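Local coordinates for teichoic acid D-alanine hydrolase (Staphylococcus aureus, PDB 5ZH8), which removes D-alanyl groups from wall teichoic acid and lipoteichoic acid by ester hydrolysis, influencing methicillin resistance, autolysis and cell wall structure, at residues D80-S91 with M102-F111; F131-Q139 with L298-F308. All coordinates share one frame; numbering follows the deposited sequence.

Contact 1 of 2, residues D80-S91 with M102-F111; sequences DKYLQSSLFNGS and MSKGYGYQDF
D80, on helix 74-85, receives two side chains of strand 99-106 on a single carboxylate oxygen. The Y106 hydroxyl donates to it (OH to D80 OD1, 2.6 Å) from the anti side, a little out of the carboxylate plane. K104, fully extended, reaches the same atom from above that plane, forming a salt bridge (NZ to D80 OD1, 2.7 Å).

The backbone bonds are those of the hairpin of strands 90-96 and 99-106. G90 and Y106 make an antiparallel hydrogen-bonded pair, with Y106 N to G90 O at 2.6 Å and G90 N to Y106 O at 2.9 Å. Beyond it the N89 amide, CG anti to the backbone N (chi1 -164°), lies alongside Y108 and bonds both its amide hydrogen and its carbonyl: Y108 N to N89 OD1 is 2.9 Å, as is N89 ND2 to Y108 O, the latter acceptor 7° off the amide plane. N366 also bonds N89 ND2 and Y108 O.

Apolar contacts centre on Y106: L83 CB sits over one ring face, 4.0 Å from the Y106 centroid, in a CH-pi contact, and Q84 CG meets the ring at its edge. F88 CD2 approaches Y106 CD1 at 3.6 Å, the ring planes standing 67° apart.

Y82 and F88 touch R374 of helix 371-382, and S85, ending helix 74-85, packs on S85 of the second subunit. Y106 is thus held by backbone and hydroxyl, its ring between its own strand and helix 74-85, near one edge of the main antiparallel sheet. The hydroxyl and the charged lysine together would probably keep the buried D80 carboxylate ionised.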
loop_
_atom_site.group_PDB
_atom_site.type_symbol
_atom_site.label_atom_id
_atom_site.label_comp_id
_atom_site.label_asym_id
_atom_site.label_seq_id
_atom_site.Cartn_x
_atom_site.Cartn_y
_atom_site.Cartn_z
ATOM N N ASP A 80 18.440 -9.626 12.951
ATOM C CA ASP A 80 17.953 -8.798 14.031
ATOM C C ASP A 80 18.399 -7.354 13.848
ATOM O O ASP A 80 17.602 -6.414 13.963
ATOM C CB ASP A 80 18.464 -9.338 15.371
ATOM C CG ASP A 80 18.054 -8.477 16.540
ATOM O OD1 ASP A 80 16.851 -8.467 16.902
ATOM O OD2 ASP A 80 18.940 -7.798 17.081
ATOM N N LYS A 81 19.681 -7.190 13.553
ATOM C CA LYS A 81 20.256 -5.868 13.370
ATOM C C LYS A 81 19.583 -5.140 12.219
ATOM O O LYS A 81 19.318 -3.944 12.294
ATOM C CB LYS A 81 21.755 -5.986 13.114
ATOM C CG LYS A 81 22.479 -4.662 13.108
ATOM C CD LYS A 81 23.978 -4.881 13.181
ATOM C CE LYS A 81 24.706 -3.602 13.564
ATOM N NZ LYS A 81 24.439 -3.156 14.970
ATOM N N TYR A 82 19.314 -5.871 11.149
ATOM C CA TYR A 82 18.628 -5.309 9.996
ATOM C C TYR A 82 17.217 -4.890 10.374
ATOM O O TYR A 82 16.810 -3.770 10.079
ATOM C CB TYR A 82 18.594 -6.295 8.828
ATOM C CG TYR A 82 17.513 -5.966 7.850
ATOM C CD1 TYR A 82 17.535 -4.773 7.155
ATOM C CD2 TYR A 82 16.448 -6.833 7.646
ATOM C CE1 TYR A 82 16.534 -4.441 6.272
ATOM C CE2 TYR A 82 15.435 -6.521 6.751
ATOM C CZ TYR A 82 15.478 -5.321 6.078
ATOM O OH TYR A 82 14.475 -5.015 5.195
ATOM N N LEU A 83 16.479 -5.778 11.030
ATOM C CA LEU A 83 15.094 -5.487 11.426
ATOM C C LEU A 83 14.998 -4.302 12.374
ATOM O O LEU A 83 14.073 -3.498 12.262
ATOM C CB LEU A 83 14.433 -6.709 12.061
ATOM C CG LEU A 83 14.177 -7.885 11.120
ATOM C CD1 LEU A 83 13.531 -9.020 11.895
ATOM C CD2 LEU A 83 13.314 -7.474 9.938
ATOM N N GLN A 84 15.949 -4.184 13.300
ATOM C CA GLN A 84 15.967 -3.046 14.206
ATOM C C GLN A 84 16.286 -1.741 13.474
ATOM O O GLN A 84 15.544 -0.770 13.588
ATOM C CB GLN A 84 16.962 -3.262 15.336
ATOM C CG GLN A 84 16.556 -4.318 16.340
ATOM C CD GLN A 84 17.358 -4.217 17.638
ATOM O OE1 GLN A 84 17.763 -3.126 18.078
ATOM N NE2 GLN A 84 17.598 -5.370 18.261
ATOM N N SER A 85 17.373 -1.715 12.712
ATOM C CA SER A 85 17.798 -0.475 12.060
ATOM C C SER A 85 16.903 -0.067 10.880
ATOM O O SER A 85 16.899 1.094 10.479
ATOM C CB SER A 85 19.260 -0.564 11.621
ATOM O OG SER A 85 19.458 -1.652 10.753
ATOM N N SER A 86 16.133 -1.006 10.340
ATOM C CA SER A 86 15.150 -0.681 9.301
ATOM C C SER A 86 13.776 -0.292 9.871
ATOM O O SER A 86 12.831 -0.084 9.118
ATOM C CB SER A 86 15.004 -1.854 8.331
ATOM O OG SER A 86 14.583 -3.013 9.016
ATOM N N LEU A 87 13.674 -0.191 11.193
ATOM C CA LEU A 87 12.459 0.274 11.875
ATOM C C LEU A 87 11.269 -0.653 11.658
ATOM O O LEU A 87 10.133 -0.215 11.640
ATOM C CB LEU A 87 12.111 1.706 11.450
ATOM C CG LEU A 87 13.253 2.726 11.516
ATOM C CD1 LEU A 87 12.842 4.040 10.870
ATOM C CD2 LEU A 87 13.689 2.925 12.956
ATOM N N PHE A 88 11.554 -1.941 11.504
ATOM C CA PHE A 88 10.538 -2.972 11.311
ATOM C C PHE A 88 9.549 -2.945 12.467
ATOM O O PHE A 88 9.958 -2.932 13.628
ATOM C CB PHE A 88 11.230 -4.335 11.240
ATOM C CG PHE A 88 10.296 -5.500 11.083
ATOM C CD1 PHE A 88 9.515 -5.646 9.941
ATOM C CD2 PHE A 88 10.230 -6.485 12.067
ATOM C CE1 PHE A 88 8.673 -6.742 9.795
ATOM C CE2 PHE A 88 9.393 -7.581 11.922
ATOM C CZ PHE A 88 8.612 -7.709 10.787
ATOM N N ASN A 89 8.258 -2.908 12.151
ATOM C CA ASN A 89 7.216 -3.024 13.174
ATOM C C ASN A 89 6.376 -4.275 12.920
ATOM O O ASN A 89 5.514 -4.285 12.040
ATOM C CB ASN A 89 6.335 -1.774 13.196
ATOM C CG ASN A 89 5.510 -1.669 14.467
ATOM O OD1 ASN A 89 5.856 -0.908 15.373
ATOM N ND2 ASN A 89 4.424 -2.434 14.547
ATOM N N GLY A 90 6.649 -5.323 13.689
ATOM C CA GLY A 90 5.955 -6.594 13.546
ATOM C C GLY A 90 6.724 -7.712 14.219
ATOM O O GLY A 90 7.348 -7.491 15.252
ATOM N N SER A 91 6.698 -8.906 13.624
ATOM C CA SER A 91 7.303 -10.094 14.234
ATOM C C SER A 91 7.923 -11.020 13.207
ATOM O O SER A 91 7.453 -11.116 12.073
ATOM C CB SER A 91 6.256 -10.882 15.017
ATOM O OG SER A 91 6.814 -12.064 15.577
ATOM N N MET A 102 14.737 -18.633 15.567
ATOM C CA MET A 102 14.494 -17.225 15.835
ATOM C C MET A 102 13.004 -16.940 15.927
ATOM O O MET A 102 12.228 -17.390 15.090
ATOM C CB MET A 102 15.127 -16.341 14.754
ATOM C CG MET A 102 15.105 -14.853 15.090
ATOM S SD MET A 102 16.083 -13.855 13.965
ATOM C CE MET A 102 15.938 -12.256 14.761
ATOM N N SER A 103 12.624 -16.179 16.947
ATOM C CA SER A 103 11.247 -15.754 17.157
ATOM C C SER A 103 11.299 -14.477 17.969
ATOM O O SER A 103 11.706 -14.503 19.131
ATOM C CB SER A 103 10.452 -16.825 17.907
ATOM O OG SER A 103 9.094 -16.451 18.048
ATOM N N LYS A 104 10.913 -13.358 17.359
ATOM C CA LYS A 104 11.075 -12.058 18.008
ATOM C C LYS A 104 10.116 -11.010 17.460
ATOM O O LYS A 104 9.860 -10.950 16.258
ATOM C CB LYS A 104 12.525 -11.578 17.849
ATOM C CG LYS A 104 12.861 -10.343 18.657
ATOM C CD LYS A 104 14.359 -10.072 18.660
ATOM C CE LYS A 104 14.696 -8.868 19.533
ATOM N NZ LYS A 104 16.142 -8.503 19.482
ATOM N N GLY A 105 9.588 -10.190 18.365
ATOM C CA GLY A 105 8.696 -9.089 18.017
ATOM C C GLY A 105 9.430 -7.761 18.055
ATOM O O GLY A 105 10.348 -7.574 18.855
ATOM N N TYR A 106 9.025 -6.847 17.178
ATOM C CA TYR A 106 9.629 -5.527 17.076
ATOM C C TYR A 106 8.528 -4.464 17.014
ATOM O O TYR A 106 7.507 -4.648 16.344
ATOM C CB TYR A 106 10.484 -5.436 15.815
ATOM C CG TYR A 106 11.628 -6.426 15.719
ATOM C CD1 TYR A 106 11.414 -7.727 15.272
ATOM C CD2 TYR A 106 12.939 -6.048 16.035
ATOM C CE1 TYR A 106 12.466 -8.631 15.167
ATOM C CE2 TYR A 106 13.996 -6.946 15.932
ATOM C CZ TYR A 106 13.758 -8.228 15.493
ATOM O OH TYR A 106 14.793 -9.113 15.374
ATOM N N GLY A 107 8.741 -3.338 17.688
ATOM C CA GLY A 107 7.744 -2.268 17.708
ATOM C C GLY A 107 6.454 -2.667 18.416
ATOM O O GLY A 107 6.466 -3.520 19.306
ATOM N N TYR A 108 5.339 -2.069 18.000
ATOM C CA TYR A 108 4.077 -2.183 18.730
ATOM C C TYR A 108 2.996 -3.004 18.035
ATOM O O TYR A 108 2.774 -2.884 16.831
ATOM C CB TYR A 108 3.535 -0.786 19.029
ATOM C CG TYR A 108 4.413 -0.021 19.987
ATOM C CD1 TYR A 108 5.489 0.739 19.524
ATOM C CD2 TYR A 108 4.192 -0.076 21.357
ATOM C CE1 TYR A 108 6.296 1.438 20.403
ATOM C CE2 TYR A 108 4.999 0.617 22.239
ATOM C CZ TYR A 108 6.043 1.369 21.759
ATOM O OH TYR A 108 6.836 2.051 22.646
ATOM N N GLN A 109 2.329 -3.838 18.828
ATOM C CA GLN A 109 1.129 -4.563 18.405
ATOM C C GLN A 109 -0.073 -3.622 18.408
ATOM O O GLN A 109 -0.908 -3.657 17.498
ATOM C CB GLN A 109 0.879 -5.727 19.363
ATOM C CG GLN A 109 -0.407 -6.503 19.128
ATOM C CD GLN A 109 -0.697 -7.438 20.277
ATOM O OE1 GLN A 109 0.175 -8.196 20.702
ATOM N NE2 GLN A 109 -1.916 -7.378 20.797
ATOM N N ASP A 110 -0.157 -2.806 19.456
ATOM C CA ASP A 110 -1.182 -1.785 19.585
ATOM C C ASP A 110 -0.485 -0.492 20.003
ATOM O O ASP A 110 0.049 -0.403 21.110
ATOM C CB ASP A 110 -2.214 -2.211 20.630
ATOM C CG ASP A 110 -3.337 -1.183 20.821
ATOM O OD1 ASP A 110 -3.156 -0.000 20.454
ATOM O OD2 ASP A 110 -4.405 -1.563 21.345
ATOM N N PHE A 111 -0.484 0.493 19.105
ATOM C CA PHE A 111 0.192 1.774 19.344
ATOM C C PHE A 111 -0.554 2.651 20.331
ATOM O O PHE A 111 0.058 3.460 21.031
ATOM C CB PHE A 111 0.376 2.550 18.033
ATOM C CG PHE A 111 1.626 2.189 17.287
ATOM C CD1 PHE A 111 2.848 2.721 17.675
ATOM C CD2 PHE A 111 1.585 1.330 16.206
ATOM C CE1 PHE A 111 4.009 2.397 17.003
ATOM C CE2 PHE A 111 2.740 1.007 15.529
ATOM C CZ PHE A 111 3.953 1.541 15.925
#

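Contact 2 of 2, residues F131-Q139 with L298-F308; sequences FSTGLLLKQ and LITQIQQYKLF
F131 sets its CG anti to the backbone N (chi1 178°), which sends the ring across toward helix 292-303, while F308 holds its CG anti to the carbonyl carbon (chi1 -42°), turning its ring toward helix 129-142. F131 spans helix segments 131-139 and 298-303, whose axes are 13.3 Å apart at 27°; F308 comes in from the turn after helix 292-303, which a Schellman motif at Y305 ends.

CE2 of F131 meets L298 CD2 at 3.8 Å, the two side chains sliding past each other in opposite directions. CZ of F131 reaches I302 CD1 at 3.6 Å. L135, one turn on, has CD1 over a face of the F131 ring and tip to tip with I302 CD1, also at 3.6 Å.

The F308 ring is sandwiched between aliphatic carbons: K138 CG lies over one face, 3.9 Å from the centroid of the F308 ring, and L307 CB over the other. At its edge L135 CD2 comes to 3.7 Å from F308 CE2. Q139 CG touches F308 CE1 at 3.6 Å, and Q139 NE2 bonds K238 O, in helix 231-240.

Helix 129-142 begins within an SXXK sequence motif, as in serine beta-lactamases and penicillin-binding proteins; I239 and L316 cover the contact. The joint is apolar, with van der Waals and CH-pi contacts and no polar bond between the segments, so it depends on side-chain shape.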
loop_
_atom_site.group_PDB
_atom_site.type_symbol
_atom_site.label_atom_id
_atom_site.label_comp_id
_atom_site.label_asym_id
_atom_site.label_seq_id
_atom_site.Cartn_x
_atom_site.Cartn_y
_atom_site.Cartn_z
ATOM N N PHE A 131 -4.241 -20.757 1.779
ATOM C CA PHE A 131 -3.467 -21.985 1.971
ATOM C C PHE A 131 -4.207 -22.969 2.876
ATOM O O PHE A 131 -4.261 -24.158 2.592
ATOM C CB PHE A 131 -2.078 -21.645 2.544
ATOM C CG PHE A 131 -1.206 -22.846 2.819
ATOM C CD1 PHE A 131 -1.034 -23.846 1.868
ATOM C CD2 PHE A 131 -0.527 -22.961 4.030
ATOM C CE1 PHE A 131 -0.224 -24.941 2.126
ATOM C CE2 PHE A 131 0.283 -24.052 4.297
ATOM C CZ PHE A 131 0.431 -25.046 3.342
ATOM N N SER A 132 -4.774 -22.462 3.963
ATOM C CA SER A 132 -5.626 -23.256 4.853
ATOM C C SER A 132 -6.788 -23.893 4.071
ATOM O O SER A 132 -7.034 -25.103 4.180
ATOM C CB SER A 132 -6.145 -22.382 6.008
ATOM O OG SER A 132 -7.298 -22.933 6.624
ATOM N N THR A 133 -7.475 -23.070 3.277
ATOM C CA THR A 133 -8.590 -23.518 2.444
ATOM C C THR A 133 -8.134 -24.541 1.382
ATOM O O THR A 133 -8.838 -25.518 1.108
ATOM C CB THR A 133 -9.279 -22.314 1.754
ATOM O OG1 THR A 133 -9.762 -21.398 2.744
ATOM C CG2 THR A 133 -10.451 -22.767 0.871
ATOM N N GLY A 134 -6.963 -24.314 0.791
ATOM C CA GLY A 134 -6.397 -25.252 -0.169
ATOM C C GLY A 134 -6.087 -26.603 0.452
ATOM O O GLY A 134 -6.322 -27.641 -0.161
ATOM N N LEU A 135 -5.561 -26.595 1.675
ATOM C CA LEU A 135 -5.262 -27.837 2.389
ATOM C C LEU A 135 -6.528 -28.639 2.656
ATOM O O LEU A 135 -6.532 -29.861 2.511
ATOM C CB LEU A 135 -4.539 -27.548 3.705
ATOM C CG LEU A 135 -3.069 -27.144 3.558
ATOM C CD1 LEU A 135 -2.562 -26.470 4.823
ATOM C CD2 LEU A 135 -2.204 -28.348 3.210
ATOM N N LEU A 136 -7.598 -27.939 3.041
ATOM C CA LEU A 136 -8.897 -28.559 3.265
ATOM C C LEU A 136 -9.445 -29.159 1.978
ATOM O O LEU A 136 -10.020 -30.242 1.998
ATOM C CB LEU A 136 -9.884 -27.533 3.837
ATOM C CG LEU A 136 -9.632 -27.053 5.273
ATOM C CD1 LEU A 136 -10.548 -25.888 5.610
ATOM C CD2 LEU A 136 -9.811 -28.188 6.277
ATOM N N LEU A 137 -9.265 -28.447 0.870
ATOM C CA LEU A 137 -9.636 -28.945 -0.465
ATOM C C LEU A 137 -8.913 -30.241 -0.793
ATOM O O LEU A 137 -9.540 -31.233 -1.149
ATOM C CB LEU A 137 -9.309 -27.919 -1.553
ATOM C CG LEU A 137 -10.416 -26.950 -1.978
ATOM C CD1 LEU A 137 -9.881 -26.039 -3.071
ATOM C CD2 LEU A 137 -11.666 -27.669 -2.454
ATOM N N LYS A 138 -7.591 -30.222 -0.677
ATOM C CA LYS A 138 -6.787 -31.401 -0.969
ATOM C C LYS A 138 -7.206 -32.571 -0.083
ATOM O O LYS A 138 -7.337 -33.703 -0.559
ATOM C CB LYS A 138 -5.290 -31.105 -0.806
ATOM C CG LYS A 138 -4.379 -32.295 -1.102
ATOM C CD LYS A 138 -4.449 -32.775 -2.553
ATOM C CE LYS A 138 -3.631 -31.876 -3.473
ATOM N NZ LYS A 138 -4.069 -31.977 -4.889
ATOM N N GLN A 139 -7.424 -32.291 1.199
ATOM C CA GLN A 139 -7.924 -33.305 2.119
ATOM C C GLN A 139 -9.231 -33.926 1.616
ATOM O O GLN A 139 -9.378 -35.147 1.601
ATOM C CB GLN A 139 -8.132 -32.715 3.506
ATOM C CG GLN A 139 -6.854 -32.564 4.314
ATOM C CD GLN A 139 -7.079 -31.805 5.610
ATOM O OE1 GLN A 139 -8.113 -31.160 5.790
ATOM N NE2 GLN A 139 -6.108 -31.874 6.518
ATOM N N LEU A 298 3.208 -24.997 11.004
ATOM C CA LEU A 298 2.315 -25.577 9.999
ATOM C C LEU A 298 3.072 -26.103 8.781
ATOM O O LEU A 298 2.875 -27.237 8.362
ATOM C CB LEU A 298 1.289 -24.535 9.550
ATOM C CG LEU A 298 0.428 -24.870 8.336
ATOM C CD1 LEU A 298 -0.417 -26.107 8.595
ATOM C CD2 LEU A 298 -0.425 -23.662 7.982
ATOM N N ILE A 299 3.928 -25.266 8.216
ATOM C CA ILE A 299 4.654 -25.602 6.996
ATOM C C ILE A 299 5.668 -26.722 7.217
ATOM O O ILE A 299 5.769 -27.627 6.398
ATOM C CB ILE A 299 5.347 -24.353 6.415
ATOM C CG1 ILE A 299 4.289 -23.412 5.847
ATOM C CG2 ILE A 299 6.353 -24.722 5.330
ATOM C CD1 ILE A 299 4.759 -21.980 5.766
ATOM N N THR A 300 6.412 -26.662 8.318
ATOM C CA THR A 300 7.415 -27.685 8.601
ATOM C C THR A 300 6.774 -29.056 8.812
ATOM O O THR A 300 7.327 -30.074 8.400
ATOM C CB THR A 300 8.247 -27.353 9.848
ATOM O OG1 THR A 300 7.375 -27.114 10.958
ATOM C CG2 THR A 300 9.124 -26.146 9.596
ATOM N N GLN A 301 5.613 -29.077 9.461
ATOM C CA GLN A 301 4.891 -30.326 9.689
ATOM C C GLN A 301 4.303 -30.910 8.407
ATOM O O GLN A 301 4.304 -32.128 8.228
ATOM C CB GLN A 301 3.800 -30.129 10.726
ATOM C CG GLN A 301 4.333 -30.093 12.143
ATOM C CD GLN A 301 3.217 -30.029 13.157
ATOM O OE1 GLN A 301 2.923 -31.012 13.831
ATOM N NE2 GLN A 301 2.571 -28.873 13.256
ATOM N N ILE A 302 3.811 -30.050 7.520
ATOM C CA ILE A 302 3.357 -30.494 6.200
ATOM C C ILE A 302 4.551 -31.038 5.410
ATOM O O ILE A 302 4.456 -32.096 4.784
ATOM C CB ILE A 302 2.641 -29.367 5.419
ATOM C CG1 ILE A 302 1.305 -29.032 6.096
ATOM C CG2 ILE A 302 2.393 -29.781 3.975
ATOM C CD1 ILE A 302 0.739 -27.678 5.727
ATOM N N GLN A 303 5.673 -30.327 5.469
ATOM C CA GLN A 303 6.911 -30.774 4.840
ATOM C C GLN A 303 7.333 -32.146 5.352
ATOM O O GLN A 303 7.923 -32.931 4.609
ATOM C CB GLN A 303 8.041 -29.762 5.069
ATOM C CG GLN A 303 8.026 -28.583 4.106
ATOM C CD GLN A 303 9.163 -27.615 4.360
ATOM O OE1 GLN A 303 9.359 -27.153 5.484
ATOM N NE2 GLN A 303 9.915 -27.299 3.317
ATOM N N GLN A 304 7.035 -32.426 6.617
ATOM C CA GLN A 304 7.324 -33.729 7.225
ATOM C C GLN A 304 6.199 -34.762 7.051
ATOM O O GLN A 304 6.157 -35.757 7.763
ATOM C CB GLN A 304 7.623 -33.536 8.706
ATOM C CG GLN A 304 8.935 -32.820 8.953
ATOM C CD GLN A 304 9.038 -32.232 10.345
ATOM O OE1 GLN A 304 8.066 -32.204 11.109
ATOM N NE2 GLN A 304 10.227 -31.753 10.684
ATOM N N TYR A 305 5.293 -34.515 6.110
ATOM C CA TYR A 305 4.246 -35.468 5.735
ATOM C C TYR A 305 3.268 -35.787 6.858
ATOM O O TYR A 305 2.938 -36.944 7.086
ATOM C CB TYR A 305 4.876 -36.749 5.180
ATOM C CG TYR A 305 5.959 -36.468 4.167
ATOM C CD1 TYR A 305 5.680 -35.735 3.021
ATOM C CD2 TYR A 305 7.255 -36.923 4.358
ATOM C CE1 TYR A 305 6.659 -35.467 2.094
ATOM C CE2 TYR A 305 8.240 -36.659 3.433
ATOM C CZ TYR A 305 7.934 -35.936 2.304
ATOM O OH TYR A 305 8.916 -35.673 1.386
ATOM N N LYS A 306 2.761 -34.761 7.526
ATOM C CA LYS A 306 1.816 -34.936 8.610
ATOM C C LYS A 306 0.380 -34.785 8.199
ATOM O O LYS A 306 -0.490 -35.137 8.930
ATOM C CB LYS A 306 2.099 -33.993 9.750
ATOM C CG LYS A 306 3.113 -34.520 10.730
ATOM C CD LYS A 306 2.796 -34.071 12.137
ATOM C CE LYS A 306 4.063 -33.954 12.962
ATOM N NZ LYS A 306 3.879 -33.134 14.183
ATOM N N LEU A 307 0.129 -34.195 7.060
ATOM C CA LEU A 307 -1.242 -34.113 6.546
ATOM C C LEU A 307 -1.487 -35.070 5.394
ATOM O O LEU A 307 -2.590 -35.584 5.247
ATOM C CB LEU A 307 -1.563 -32.701 6.067
ATOM C CG LEU A 307 -1.769 -31.641 7.132
ATOM C CD1 LEU A 307 -2.280 -30.392 6.433
ATOM C CD2 LEU A 307 -2.734 -32.098 8.216
ATOM N N PHE A 308 -0.472 -35.265 4.553
ATOM C CA PHE A 308 -0.559 -36.181 3.428
ATOM C C PHE A 308 0.712 -37.020 3.305
ATOM O O PHE A 308 1.771 -36.656 3.825
ATOM C CB PHE A 308 -0.773 -35.417 2.119
ATOM C CG PHE A 308 -1.763 -34.287 2.211
ATOM C CD1 PHE A 308 -3.134 -34.537 2.245
ATOM C CD2 PHE A 308 -1.326 -32.972 2.242
ATOM C CE1 PHE A 308 -4.044 -33.499 2.305
ATOM C CE2 PHE A 308 -2.231 -31.929 2.299
ATOM C CZ PHE A 308 -3.591 -32.194 2.334
#

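Overall arrangement
From the N terminus, helix 74-85 leads into the hairpin of strands 90-96 and 99-106, and contact 1 closes this short loop, 11 residues apart at the nearest ends, at one side of the main antiparallel sheet. Only then does contact 2 open: helix 129-142 meets residues 298-308 159 residues later, after a stretch with 54 helical and 10 strand residues. The two loops are in series, neither nested nor crossed, with centres about 29 Å apart and nearest atoms about 11 Å apart. Contact 1 joins a helix to the sheet; contact 2, its centre about 12 Å from that of the chain, joins helix 129-142 to helix 292-303 and the turn that follows it, in keeping with the mixed helix-and-sheet beta-lactamase fold.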